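Local coordinates for peroxisomal membrane protein PEX15 (Saccharomyces cerevisiae, PDB 5VXV), which docks the Pex1/Pex6 AAA-ATPase at the peroxisomal membrane, this chain being a helical part of its probably cytoplasmic region, at residues D19-M24 with S47-M52. Sequence-based numbering, arbitrary orientation.
Sequences DCLEKM and SACDIM
Leu21 is the bump of this contact, and Ala48, Cys49 and Met52 form the hollow that receives it, a compact example of how one branched side chain of a helix fits against the end of another and the residue just beyond it. At the floor lies the small Ala48, whose CB is 3.9 Å from Leu21 CD2 and 4.0 Å from Leu21 CG, so the fork of the leucine rides over the methyl. The two branches then part company. CD2 also meets Cys49 SG at 3.9 Å, while CD1 presses on Met52 CG at 3.6 Å, where the leucine and the selenomethionine pass alongside each other in opposite senses. Met52 starts with CG beside its own backbone N (chi1 -67°), which brings that methylene to CD1; further bends at chi2 and chi3 shape the rest of the chain. Cys20 adds a looser touch on the flank, its SG 4.4 Å from Ala48 CB. No hydrogen bond crosses the interface, so shape and apolar contact carry it. The axes of the two short segments stay 10.2 Å apart at closest approach, their directions 135° apart, and Leu21 reaches across to bridge them. Shortening Leu21 to an alanine removes both branches and is likely to open a gap over Ala48, leaving Cys49 SG and the Met52 methylene without this apolar neighbour. Helix 17-27 thus meets the last turns of helix 39-51 and the start of the following loop in this largely helical domain. Phe45 and Leu62, the latter from helix 60-70, also pack on Leu21, Leu11 of helix 3-13 touches Cys20, and Phe70 reaches Cys49.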
ATOM      1  N   ASP A  19     -12.865 -15.968   5.519  1.00 19.74           N
ATOM      2  CA  ASP A  19     -12.646 -17.387   5.786  1.00 20.38           C
ATOM      3  C   ASP A  19     -11.241 -17.811   5.383  1.00 20.30           C
ATOM      4  O   ASP A  19     -10.600 -18.607   6.079  1.00 20.56           O
ATOM      5  CB  ASP A  19     -13.687 -18.229   5.047  1.00 23.10           C
ATOM      6  CG  ASP A  19     -15.077 -18.079   5.628  1.00 26.30           C
ATOM      7  OD1 ASP A  19     -15.196 -17.618   6.783  1.00 27.48           O
ATOM      8  OD2 ASP A  19     -16.050 -18.428   4.930  1.00 27.65           O
ATOM      9  N   CYS A  20     -10.748 -17.298   4.254  1.00 20.34           N
ATOM     10  CA  CYS A  20      -9.377 -17.578   3.844  1.00 20.71           C
ATOM     11  C   CYS A  20      -8.393 -17.174   4.934  1.00 20.96           C
ATOM     12  O   CYS A  20      -7.550 -17.974   5.357  1.00 21.28           O
ATOM     13  CB  CYS A  20      -9.069 -16.843   2.536  1.00 20.69           C
ATOM     14  SG  CYS A  20      -7.331 -16.889   2.030  1.00 21.16           S
ATOM     15  N   LEU A  21      -8.499 -15.934   5.416  1.00 20.84           N
ATOM     16  CA  LEU A  21      -7.564 -15.444   6.423  1.00 21.10           C
ATOM     17  C   LEU A  21      -7.711 -16.196   7.741  1.00 21.19           C
ATOM     18  O   LEU A  21      -6.710 -16.495   8.402  1.00 21.53           O
ATOM     19  CB  LEU A  21      -7.765 -13.942   6.629  1.00 20.95           C
ATOM     20  CG  LEU A  21      -7.247 -13.076   5.478  1.00 20.99           C
ATOM     21  CD1 LEU A  21      -7.804 -11.666   5.567  1.00 20.76           C
ATOM     22  CD2 LEU A  21      -5.723 -13.050   5.468  1.00 21.42           C
ATOM     23  N   GLU A  22      -8.946 -16.507   8.145  1.00 20.90           N
ATOM     24  CA  GLU A  22      -9.136 -17.257   9.384  1.00 22.00           C
ATOM     25  C   GLU A  22      -8.494 -18.636   9.290  1.00 21.44           C
ATOM     26  O   GLU A  22      -7.931 -19.135  10.273  1.00 21.96           O
ATOM     27  CB  GLU A  22     -10.626 -17.381   9.710  1.00 23.16           C
ATOM     28  CG  GLU A  22     -11.315 -16.068  10.076  1.00 26.97           C
ATOM     29  CD  GLU A  22     -10.914 -15.545  11.446  1.00 34.17           C
ATOM     30  OE1 GLU A  22     -10.054 -16.171  12.102  1.00 38.37           O
ATOM     31  OE2 GLU A  22     -11.463 -14.503  11.871  1.00 35.06           O
ATOM     32  N   LYS A  23      -8.564 -19.269   8.117  1.00 21.26           N
ATOM     33  CA  LYS A  23      -7.935 -20.575   7.948  1.00 21.57           C
ATOM     34  C   LYS A  23      -6.414 -20.461   7.978  1.00 21.99           C
ATOM     35  O   LYS A  23      -5.735 -21.300   8.582  1.00 22.31           O
ATOM     36  CB  LYS A  23      -8.396 -21.221   6.640  1.00 21.46           C
ATOM     37  CG  LYS A  23      -7.870 -22.640   6.425  1.00 23.66           C
ATOM     38  CD  LYS A  23      -8.319 -23.580   7.533  1.00 27.77           C
HETATM   39  N   MSE A  24      -5.862 -19.438   7.332  1.00 22.00           N
HETATM   40  CA  MSE A  24      -4.420 -19.220   7.363  1.00 22.40           C
HETATM   41  C   MSE A  24      -3.960 -19.062   8.808  1.00 23.56           C
HETATM   42  O   MSE A  24      -2.918 -19.588   9.201  1.00 23.01           O
HETATM   43  CB  MSE A  24      -4.033 -17.984   6.541  1.00 22.35           C
HETATM   44  CG  MSE A  24      -4.306 -18.114   5.046  1.00 22.22           C
HETATM   45 SE   MSE A  24      -3.579 -16.639   3.986  1.00 22.26          SE
HETATM   46  CE  MSE A  24      -1.700 -17.166   4.002  1.00 22.90           C
ATOM     47  N   SER A  47      -2.442 -10.398  -0.712  1.00 14.36           N
ATOM     48  CA  SER A  47      -3.557 -10.194  -1.631  1.00 15.17           C
ATOM     49  C   SER A  47      -4.894 -10.263  -0.904  1.00 14.72           C
ATOM     50  O   SER A  47      -5.803  -9.473  -1.189  1.00 16.22           O
ATOM     51  CB  SER A  47      -3.507 -11.226  -2.757  1.00 19.41           C
ATOM     52  OG  SER A  47      -2.438 -10.951  -3.643  1.00 19.22           O
ATOM     53  N   ALA A  48      -5.035 -11.199   0.035  1.00 14.34           N
ATOM     54  CA  ALA A  48      -6.280 -11.313   0.785  1.00 15.05           C
ATOM     55  C   ALA A  48      -6.495 -10.093   1.673  1.00 14.99           C
ATOM     56  O   ALA A  48      -7.594  -9.528   1.717  1.00 15.23           O
ATOM     57  CB  ALA A  48      -6.278 -12.596   1.617  1.00 15.94           C
ATOM     58  N   CYS A  49      -5.449  -9.664   2.384  1.00 14.24           N
ATOM     59  CA  CYS A  49      -5.580  -8.496   3.249  1.00 13.98           C
ATOM     60  C   CYS A  49      -5.907  -7.242   2.455  1.00 14.23           C
ATOM     61  O   CYS A  49      -6.612  -6.359   2.958  1.00 15.46           O
ATOM     62  CB  CYS A  49      -4.296  -8.294   4.053  1.00 14.51           C
ATOM     63  SG  CYS A  49      -4.079  -9.511   5.366  1.00 15.76           S
ATOM     64  N   ASP A  50      -5.413  -7.140   1.218  1.00 13.89           N
ATOM     65  CA  ASP A  50      -5.691  -5.954   0.414  1.00 15.69           C
ATOM     66  C   ASP A  50      -7.168  -5.856   0.049  1.00 16.52           C
ATOM     67  O   ASP A  50      -7.670  -4.753  -0.191  1.00 17.19           O
ATOM     68  CB  ASP A  50      -4.831  -5.959  -0.850  1.00 16.84           C
ATOM     69  CG  ASP A  50      -4.834  -4.613  -1.567  1.00 18.71           C
ATOM     70  OD1 ASP A  50      -4.647  -3.572  -0.898  1.00 19.48           O
ATOM     71  OD2 ASP A  50      -5.026  -4.597  -2.801  1.00 18.06           O
ATOM     72  N   ILE A  51      -7.878  -6.987   0.002  1.00 17.02           N
ATOM     73  CA  ILE A  51      -9.296  -6.967  -0.342  1.00 16.73           C
ATOM     74  C   ILE A  51     -10.157  -6.614   0.869  1.00 16.98           C
ATOM     75  O   ILE A  51     -11.219  -6.002   0.715  1.00 17.92           O
ATOM     76  CB  ILE A  51      -9.717  -8.319  -0.947  1.00 17.46           C
ATOM     77  CG1 ILE A  51      -9.002  -8.550  -2.283  1.00 18.61           C
ATOM     78  CG2 ILE A  51     -11.231  -8.376  -1.156  1.00 19.26           C
ATOM     79  CD1 ILE A  51      -9.121  -9.966  -2.814  1.00 18.60           C
HETATM   80  N   MSE A  52      -9.741  -6.996   2.073  1.00 19.12           N
HETATM   81  CA  MSE A  52     -10.517  -6.686   3.275  1.00 21.67           C
HETATM   82  C   MSE A  52     -10.740  -5.180   3.403  1.00 23.32           C
HETATM   83  O   MSE A  52      -9.784  -4.416   3.310  1.00 23.46           O
HETATM   84  CB  MSE A  52      -9.805  -7.196   4.531  1.00 20.94           C
HETATM   85  CG  MSE A  52      -9.718  -8.708   4.654  1.00 20.60           C
HETATM   86 SE   MSE A  52     -11.448  -9.593   4.822  0.71 21.82          SE
HETATM   87  CE  MSE A  52     -12.268  -8.475   6.192  1.00 29.14           C
TER